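Putative aldolase (Bacteroides vulgatus ATCC 8482, PDB 3DXI) has no established function but folds as an eight-stranded TIM barrel related to the HMGL-like enzymes and pairs with a second copy of itself. Local coordinates at residues A[196-201]-A[267-272]; A[10-15]-A[190-195]; A[115-120]-A[150-155]. One frame throughout, in Å; residues are numbered along the deposited sequence.

The three contacts sample different zones of one TIM barrel. Interaction 2 lies deep in it, its centre about 4 Å from that of the chain, and is built from charged and imidazole groups round a water. Interaction 1, its centre about 16 Å from the chain's but still buried, pins the turn after strand 189-192 to the loop leading into helix 271-278 with one hydroxyl bond. The two share a run of chain: D195 of interaction 2 probably hydrogen-bonds G200 of interaction 1 (D195 OD1 to G200 N, 3.1 Å). Interaction 3 is on the outer wall, its centre about 32 Å from that of interaction 1, a partly buried aliphatic contact between connecting segments.

Interaction 1 (A[196-201]-A[267-272]); sequences NLQLGL and WGTNLP
A single side-chain-to-backbone hydrogen bond joins T269 to N196, tying the turn between strand 189-192 and helix 200-209 to the loop leading into helix 271-278, one of the helices that follow the barrel. The two segments come closest here, with N196 CA 5.2 Å from T269 CA. T269 OG1 donates to N196 O over 2.6 Å, a short bond. It reaches the oxygen at a C=O···OG1 angle of 123°, tilted 23° from the carbonyl plane. The torsion of T269 explains the aim: with chi1 at -168°, OG1 swings opposite the backbone N, and the methyl CG2 is left in the crowded position between N and the carbonyl carbon. That methyl lies alongside the extended Q198 chain, 4.1 Å from T269 CG2 to Q198 CG, with the amide end also near, the two side chains crossing at about a right angle. Threonine suits the site because its branches do two jobs, a hydroxyl for the carbonyl and a methyl that packs against the Q198 chain, while T269 also packs on A226 and M274. On one flank, a CB on G268 would jam against the carbonyl O of W267, which calls for glycine, and G268 is held by backbone bonds to G225. On the other, N270 caps helix 271-278 through OD1 and the backbone N of Y273. Within the same turn, L197 and L199 pack on L233 and I202 of the second subunit. Since OG1 supplies the proton, it satisfies a carbonyl of a buried residue that the turn has carried away from the barrel sheet.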
loop_
_atom_site.group_PDB
_atom_site.type_symbol
_atom_site.label_atom_id
_atom_site.label_comp_id
_atom_site.label_asym_id
_atom_site.label_seq_id
_atom_site.Cartn_x
_atom_site.Cartn_y
_atom_site.Cartn_z
ATOM N N ASN A 196 6.928 0.608 4.198
ATOM C CA ASN A 196 7.925 0.877 3.165
ATOM C C ASN A 196 7.535 0.261 1.821
ATOM O O ASN A 196 7.752 0.867 0.773
ATOM C CB ASN A 196 9.303 0.368 3.600
ATOM C CG ASN A 196 9.879 1.170 4.744
ATOM O OD1 ASN A 196 10.914 1.828 4.601
ATOM N ND2 ASN A 196 9.206 1.132 5.888
ATOM N N LEU A 197 6.960 -0.937 1.853
ATOM C CA LEU A 197 6.534 -1.625 0.630
ATOM C C LEU A 197 5.014 -1.700 0.539
ATOM O O LEU A 197 4.462 -2.416 -0.301
ATOM C CB LEU A 197 7.107 -3.043 0.588
ATOM C CG LEU A 197 8.623 -3.150 0.416
ATOM C CD1 LEU A 197 9.051 -4.622 0.463
ATOM C CD2 LEU A 197 9.029 -2.502 -0.911
ATOM N N GLN A 198 4.346 -0.953 1.410
ATOM C CA GLN A 198 2.891 -0.937 1.473
ATOM C C GLN A 198 2.296 -2.329 1.711
ATOM O O GLN A 198 1.231 -2.667 1.189
ATOM C CB GLN A 198 2.305 -0.298 0.209
ATOM C CG GLN A 198 2.504 1.220 0.170
ATOM C CD GLN A 198 1.842 1.878 -1.025
ATOM O OE1 GLN A 198 1.078 1.244 -1.751
ATOM N NE2 GLN A 198 2.117 3.160 -1.225
ATOM N N LEU A 199 2.995 -3.134 2.508
ATOM C CA LEU A 199 2.519 -4.471 2.844
ATOM C C LEU A 199 1.953 -4.475 4.273
ATOM O O LEU A 199 1.603 -5.525 4.814
ATOM C CB LEU A 199 3.655 -5.495 2.732
ATOM C CG LEU A 199 4.213 -5.795 1.332
ATOM C CD1 LEU A 199 5.352 -6.817 1.439
ATOM C CD2 LEU A 199 3.098 -6.331 0.439
ATOM N N GLY A 200 1.863 -3.291 4.873
ATOM C CA GLY A 200 1.338 -3.193 6.223
ATOM C C GLY A 200 -0.031 -3.835 6.385
ATOM O O GLY A 200 -0.244 -4.627 7.301
ATOM N N LEU A 201 -0.969 -3.501 5.502
ATOM C CA LEU A 201 -2.309 -4.066 5.603
ATOM C C LEU A 201 -2.328 -5.575 5.393
ATOM O O LEU A 201 -2.817 -6.313 6.247
ATOM C CB LEU A 201 -3.265 -3.412 4.593
ATOM C CG LEU A 201 -4.682 -4.010 4.561
ATOM C CD1 LEU A 201 -5.409 -3.733 5.873
ATOM C CD2 LEU A 201 -5.457 -3.429 3.395
ATOM N N TRP A 267 4.443 12.051 5.642
ATOM C CA TRP A 267 5.054 10.745 5.864
ATOM C C TRP A 267 4.472 9.833 4.788
ATOM O O TRP A 267 3.429 10.136 4.216
ATOM C CB TRP A 267 4.717 10.223 7.262
ATOM C CG TRP A 267 3.300 10.478 7.659
ATOM C CD1 TRP A 267 2.220 9.689 7.397
ATOM C CD2 TRP A 267 2.807 11.609 8.390
ATOM N NE1 TRP A 267 1.081 10.255 7.924
ATOM C CE2 TRP A 267 1.413 11.434 8.537
ATOM C CE3 TRP A 267 3.407 12.755 8.932
ATOM C CZ2 TRP A 267 0.607 12.359 9.207
ATOM C CZ3 TRP A 267 2.598 13.682 9.602
ATOM C CH2 TRP A 267 1.216 13.474 9.730
ATOM N N GLY A 268 5.145 8.725 4.508
ATOM C CA GLY A 268 4.672 7.819 3.480
ATOM C C GLY A 268 5.894 7.311 2.747
ATOM O O GLY A 268 6.952 7.942 2.796
ATOM N N THR A 269 5.759 6.181 2.063
ATOM C CA THR A 269 6.891 5.592 1.356
ATOM C C THR A 269 7.233 6.321 0.053
ATOM O O THR A 269 6.437 7.099 -0.468
ATOM C CB THR A 269 6.628 4.097 1.047
ATOM O OG1 THR A 269 7.845 3.482 0.616
ATOM C CG2 THR A 269 5.585 3.950 -0.063
ATOM N N ASN A 270 8.443 6.073 -0.441
ATOM C CA ASN A 270 8.942 6.651 -1.681
ATOM C C ASN A 270 10.075 5.736 -2.143
ATOM O O ASN A 270 10.399 4.776 -1.447
ATOM C CB ASN A 270 9.436 8.093 -1.476
ATOM C CG ASN A 270 10.321 8.254 -0.250
ATOM O OD1 ASN A 270 11.250 7.481 -0.027
ATOM N ND2 ASN A 270 10.040 9.286 0.544
ATOM N N LEU A 271 10.687 6.024 -3.288
ATOM C CA LEU A 271 11.732 5.131 -3.797
ATOM C C LEU A 271 12.850 4.845 -2.800
ATOM O O LEU A 271 13.275 3.703 -2.670
ATOM C CB LEU A 271 12.309 5.647 -5.121
ATOM C CG LEU A 271 13.346 4.714 -5.769
ATOM C CD1 LEU A 271 12.777 3.299 -5.877
ATOM C CD2 LEU A 271 13.742 5.240 -7.150
ATOM N N PRO A 272 13.355 5.876 -2.097
ATOM C CA PRO A 272 14.421 5.647 -1.117
ATOM C C PRO A 272 13.954 4.701 -0.004
ATOM O O PRO A 272 14.695 3.809 0.422
ATOM C CB PRO A 272 14.700 7.045 -0.582
ATOM C CG PRO A 272 14.433 7.909 -1.770
ATOM C CD PRO A 272 13.154 7.319 -2.319
#

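Interaction 2 (A[10-15]-A[190-195]); sequences LRDGGY and GFHGHD
H192 meets D12 and R11 at the C-terminal mouth of the barrel, its imidazole approached by a carboxylate and a guanidinium. D12 OD2 lies at the edge of the ring, near its plane, 3.7 Å from H192 NE2, and the carboxylate is turned 84° to the imidazole. R11 NH2 comes obliquely to within 3.9 Å of H192 CE1, the guanidinium and ring planes 48° apart. A water joins D12 to H194: it donates to D12 OD2 over a short 2.5 Å and is hydrogen-bonded to H194 NE2 at 3.1 Å. In HMGL-like relatives an aspartate after the first strand and an H-x-H pair at the end of the seventh hold a divalent metal; no metal is modelled here, but a water stands among the corresponding groups, consistent with a similar site.

Outside this shell, R11 NH1 makes a salt bridge to D12 OD1 at 2.7 Å, and D12 CG lies over one guanidinium face, offset toward its rim. R11, its chain bent at chi2 and chi3, also bridges E42 through NE, so arginine serves two carboxylates at once. H192 ND1 is hydrogen-bonded to D216 OD2, which should restrain the ring's rotation, and N228 gives a weak hydrogen bond to D12 OD2. Helix 9-13 follows the first strand, 4-7, while H192 ends the seventh, 189-192, which lies between strands 159-163 and 214-217.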
loop_
_atom_site.group_PDB
_atom_site.type_symbol
_atom_site.label_atom_id
_atom_site.label_comp_id
_atom_site.label_asym_id
_atom_site.label_seq_id
_atom_site.Cartn_x
_atom_site.Cartn_y
_atom_site.Cartn_z
ATOM N N LEU A 10 0.292 9.202 18.480
ATOM C CA LEU A 10 1.072 10.214 19.203
ATOM C C LEU A 10 2.504 9.816 19.549
ATOM O O LEU A 10 3.420 10.640 19.472
ATOM C CB LEU A 10 0.344 10.629 20.487
ATOM C CG LEU A 10 -1.067 11.204 20.323
ATOM C CD1 LEU A 10 -1.596 11.648 21.679
ATOM C CD2 LEU A 10 -1.044 12.381 19.351
ATOM N N ARG A 11 2.694 8.558 19.937
ATOM C CA ARG A 11 4.013 8.061 20.314
ATOM C C ARG A 11 4.940 7.923 19.111
ATOM O O ARG A 11 6.096 8.348 19.145
ATOM C CB ARG A 11 3.876 6.702 21.019
ATOM C CG ARG A 11 5.172 6.143 21.612
ATOM C CD ARG A 11 6.039 5.438 20.573
ATOM N NE ARG A 11 5.447 4.185 20.103
ATOM C CZ ARG A 11 6.014 3.383 19.207
ATOM N NH1 ARG A 11 7.188 3.699 18.677
ATOM N NH2 ARG A 11 5.413 2.258 18.844
ATOM N N ASP A 12 4.416 7.333 18.045
ATOM C CA ASP A 12 5.181 7.100 16.832
ATOM C C ASP A 12 5.206 8.286 15.875
ATOM O O ASP A 12 6.160 8.458 15.117
ATOM C CB ASP A 12 4.618 5.867 16.131
ATOM C CG ASP A 12 5.690 4.877 15.745
ATOM O OD1 ASP A 12 6.798 4.926 16.327
ATOM O OD2 ASP A 12 5.415 4.038 14.865
ATOM N N GLY A 13 4.165 9.108 15.911
ATOM C CA GLY A 13 4.117 10.255 15.022
ATOM C C GLY A 13 4.755 11.512 15.591
ATOM O O GLY A 13 5.008 12.465 14.852
ATOM N N GLY A 14 5.016 11.510 16.901
ATOM C CA GLY A 14 5.612 12.665 17.554
ATOM C C GLY A 14 6.959 13.078 16.983
ATOM O O GLY A 14 7.390 14.218 17.139
ATOM N N TYR A 15 7.624 12.143 16.316
ATOM C CA TYR A 15 8.923 12.387 15.706
ATOM C C TYR A 15 8.994 13.745 14.998
ATOM O O TYR A 15 9.912 14.537 15.227
ATOM C CB TYR A 15 9.202 11.272 14.696
ATOM C CG TYR A 15 10.512 11.384 13.950
ATOM C CD1 TYR A 15 11.681 10.830 14.471
ATOM C CD2 TYR A 15 10.578 12.018 12.708
ATOM C CE1 TYR A 15 12.883 10.899 13.770
ATOM C CE2 TYR A 15 11.775 12.095 11.999
ATOM C CZ TYR A 15 12.920 11.532 12.537
ATOM O OH TYR A 15 14.103 11.592 11.839
ATOM N N GLY A 190 1.753 -9.912 19.056
ATOM C CA GLY A 190 1.302 -8.785 18.259
ATOM C C GLY A 190 2.208 -8.533 17.065
ATOM O O GLY A 190 3.303 -9.100 16.963
ATOM N N PHE A 191 1.748 -7.675 16.159
ATOM C CA PHE A 191 2.504 -7.319 14.967
ATOM C C PHE A 191 2.440 -5.816 14.730
ATOM O O PHE A 191 1.369 -5.203 14.821
ATOM C CB PHE A 191 1.938 -8.027 13.734
ATOM C CG PHE A 191 2.602 -7.616 12.441
ATOM C CD1 PHE A 191 3.934 -7.965 12.180
ATOM C CD2 PHE A 191 1.907 -6.861 11.494
ATOM C CE1 PHE A 191 4.564 -7.569 10.997
ATOM C CE2 PHE A 191 2.523 -6.456 10.302
ATOM C CZ PHE A 191 3.856 -6.811 10.050
ATOM N N HIS A 192 3.590 -5.225 14.436
ATOM C CA HIS A 192 3.663 -3.799 14.139
ATOM C C HIS A 192 4.373 -3.692 12.794
ATOM O O HIS A 192 5.598 -3.806 12.711
ATOM C CB HIS A 192 4.445 -3.043 15.218
ATOM C CG HIS A 192 4.492 -1.560 14.999
ATOM N ND1 HIS A 192 4.176 -0.649 15.985
ATOM C CD2 HIS A 192 4.835 -0.828 13.911
ATOM C CE1 HIS A 192 4.325 0.577 15.515
ATOM N NE2 HIS A 192 4.725 0.496 14.259
ATOM N N GLY A 193 3.600 -3.486 11.737
ATOM C CA GLY A 193 4.204 -3.405 10.426
ATOM C C GLY A 193 4.507 -2.000 9.964
ATOM O O GLY A 193 3.884 -1.036 10.414
ATOM N N HIS A 194 5.493 -1.876 9.083
ATOM C CA HIS A 194 5.834 -0.580 8.514
ATOM C C HIS A 194 5.394 -0.621 7.058
ATOM O O HIS A 194 5.265 -1.704 6.471
ATOM C CB HIS A 194 7.328 -0.301 8.638
ATOM C CG HIS A 194 7.739 0.130 10.011
ATOM N ND1 HIS A 194 9.051 0.369 10.356
ATOM C CD2 HIS A 194 7.008 0.374 11.123
ATOM C CE1 HIS A 194 9.111 0.738 11.623
ATOM N NE2 HIS A 194 7.884 0.750 12.111
ATOM N N ASP A 195 5.167 0.551 6.476
ATOM C CA ASP A 195 4.662 0.627 5.115
ATOM C C ASP A 195 5.653 0.934 3.999
ATOM O O ASP A 195 5.257 1.450 2.951
ATOM C CB ASP A 195 3.510 1.641 5.078
ATOM C CG ASP A 195 2.230 1.047 4.525
ATOM O OD1 ASP A 195 2.021 -0.173 4.696
ATOM O OD2 ASP A 195 1.430 1.798 3.928
HETATM O O HOH W 1 7.287 2.438 14.665
#

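Interaction 3 (A[115-120]-A[150-155]); sequences RAIVLA and LKAIDK
Helix 113-124 and the short 3-10 turn at 151-153 lie side by side on the outside of the barrel, closest where I117 CA and I153 CA are 6.8 Å apart. The helical segment keeps the i to i+4 pattern, as in A120 N to A116 O at 2.8 Å. The other segment is wound more tightly, with I153 N bonded to L150 O, three residues back, at 3.1 Å; D154 N repeats the step to K151 O. A152 and I153 in this coil face the helix with their side-chain methyls.

I117 carries the contact from the helical side. Its chi1 of -67° puts CG1 opposite the carbonyl carbon, and the extended chi2 sends CD1 across to the other segment. There CD1 meets A152 CB at 3.8 Å and I153 CG2 at 3.9 Å, so the methyl end of I117 touches both residues. I153 offers its CG2 branch, also near I117 CG1 at 4.0 Å, and the two isoleucines cross at about a right angle.

In the TIM barrel, helix 113-124 links the fourth strand, 103-108, to the fifth, 129-134, and segment 150-155 belongs to the connection from the fifth to the sixth, 159-163. The contact therefore joins the helix of one beta-alpha-beta crossover to the next strand connection, which has a short 3-10 segment where an alpha helix is usual. Both isoleucines also rest on F132 of strand 129-134, and I153 reaches F160 of strand 159-163; their branched chains suit a layer that must meet the sheet and each other. A152, more exposed, offers a single methyl, small enough for the turn to come near the helix. Just past the 3-10 segment, D154 OD1 is hydrogen-bonded to H186 N and T185 OG1, fastening the turn to the chain leading into strand 189-192.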
loop_
_atom_site.group_PDB
_atom_site.type_symbol
_atom_site.label_atom_id
_atom_site.label_comp_id
_atom_site.label_asym_id
_atom_site.label_seq_id
_atom_site.Cartn_x
_atom_site.Cartn_y
_atom_site.Cartn_z
ATOM N N ARG A 115 18.452 -8.722 29.042
ATOM C CA ARG A 115 18.510 -7.549 29.909
ATOM C C ARG A 115 17.108 -6.948 30.016
ATOM O O ARG A 115 16.714 -6.437 31.067
ATOM C CB ARG A 115 19.479 -6.514 29.329
ATOM C CG ARG A 115 19.858 -5.406 30.294
ATOM C CD ARG A 115 20.193 -4.131 29.536
ATOM N NE ARG A 115 21.280 -4.311 28.587
ATOM C CZ ARG A 115 21.418 -3.612 27.464
ATOM N NH1 ARG A 115 20.529 -2.683 27.135
ATOM N NH2 ARG A 115 22.462 -3.825 26.676
ATOM N N ALA A 116 16.355 -7.019 28.923
ATOM C CA ALA A 116 14.993 -6.488 28.900
ATOM C C ALA A 116 14.076 -7.303 29.813
ATOM O O ALA A 116 13.140 -6.759 30.405
ATOM C CB ALA A 116 14.449 -6.487 27.468
ATOM N N ILE A 117 14.347 -8.603 29.929
ATOM C CA ILE A 117 13.538 -9.475 30.782
ATOM C C ILE A 117 13.684 -9.075 32.248
ATOM O O ILE A 117 12.736 -9.177 33.029
ATOM C CB ILE A 117 13.932 -10.967 30.603
ATOM C CG1 ILE A 117 13.544 -11.431 29.196
ATOM C CG2 ILE A 117 13.245 -11.831 31.675
ATOM C CD1 ILE A 117 13.994 -12.836 28.851
ATOM N N VAL A 118 14.880 -8.620 32.611
ATOM C CA VAL A 118 15.163 -8.171 33.967
ATOM C C VAL A 118 14.323 -6.925 34.230
ATOM O O VAL A 118 13.724 -6.767 35.293
ATOM C CB VAL A 118 16.659 -7.803 34.129
ATOM C CG1 VAL A 118 16.887 -7.134 35.480
ATOM C CG2 VAL A 118 17.531 -9.058 33.980
ATOM N N LEU A 119 14.292 -6.035 33.245
ATOM C CA LEU A 119 13.531 -4.797 33.345
ATOM C C LEU A 119 12.043 -5.131 33.452
ATOM O O LEU A 119 11.347 -4.650 34.357
ATOM C CB LEU A 119 13.793 -3.936 32.107
ATOM C CG LEU A 119 13.320 -2.483 32.102
ATOM C CD1 LEU A 119 14.032 -1.709 33.206
ATOM C CD2 LEU A 119 13.615 -1.862 30.739
ATOM N N ALA A 120 11.569 -5.968 32.532
ATOM C CA ALA A 120 10.165 -6.379 32.497
ATOM C C ALA A 120 9.714 -6.945 33.833
ATOM O O ALA A 120 8.652 -6.590 34.337
ATOM C CB ALA A 120 9.952 -7.409 31.404
ATOM N N LEU A 150 12.723 -16.915 24.585
ATOM C CA LEU A 150 11.393 -16.364 24.800
ATOM C C LEU A 150 10.592 -17.082 25.877
ATOM O O LEU A 150 9.635 -16.523 26.410
ATOM C CB LEU A 150 10.605 -16.346 23.486
ATOM C CG LEU A 150 11.222 -15.538 22.340
ATOM C CD1 LEU A 150 10.237 -15.486 21.183
ATOM C CD2 LEU A 150 11.561 -14.124 22.804
ATOM N N LYS A 151 10.966 -18.310 26.213
ATOM C CA LYS A 151 10.224 -19.015 27.248
ATOM C C LYS A 151 10.320 -18.272 28.580
ATOM O O LYS A 151 9.420 -18.358 29.416
ATOM C CB LYS A 151 10.739 -20.443 27.431
ATOM C CG LYS A 151 9.982 -21.189 28.523
ATOM C CD LYS A 151 10.370 -22.656 28.619
ATOM C CE LYS A 151 9.634 -23.337 29.766
ATOM N NZ LYS A 151 9.932 -24.800 29.825
ATOM N N ALA A 152 11.407 -17.532 28.768
ATOM C CA ALA A 152 11.619 -16.787 30.007
ATOM C C ALA A 152 10.636 -15.630 30.225
ATOM O O ALA A 152 10.581 -15.056 31.313
ATOM C CB ALA A 152 13.057 -16.266 30.055
ATOM N N ILE A 153 9.857 -15.288 29.202
ATOM C CA ILE A 153 8.903 -14.189 29.326
ATOM C C ILE A 153 7.476 -14.652 29.604
ATOM O O ILE A 153 6.583 -13.831 29.807
ATOM C CB ILE A 153 8.891 -13.309 28.053
ATOM C CG1 ILE A 153 8.124 -14.003 26.925
ATOM C CG2 ILE A 153 10.310 -13.045 27.598
ATOM C CD1 ILE A 153 7.896 -13.114 25.702
ATOM N N ASP A 154 7.264 -15.965 29.627
ATOM C CA ASP A 154 5.935 -16.530 29.857
ATOM C C ASP A 154 5.143 -16.001 31.051
ATOM O O ASP A 154 3.920 -15.864 30.966
ATOM C CB ASP A 154 6.014 -18.057 29.951
ATOM C CG ASP A 154 6.168 -18.716 28.597
ATOM O OD1 ASP A 154 5.829 -18.074 27.579
ATOM O OD2 ASP A 154 6.611 -19.880 28.547
ATOM N N LYS A 155 5.818 -15.709 32.159
ATOM C CA LYS A 155 5.122 -15.203 33.339
ATOM C C LYS A 155 5.150 -13.681 33.471
ATOM O O LYS A 155 4.517 -13.126 34.369
ATOM C CB LYS A 155 5.703 -15.828 34.614
ATOM C CG LYS A 155 5.024 -17.116 35.060
ATOM C CD LYS A 155 5.097 -18.187 33.993
ATOM C CE LYS A 155 4.387 -19.458 34.438
ATOM N NZ LYS A 155 4.450 -20.516 33.388
#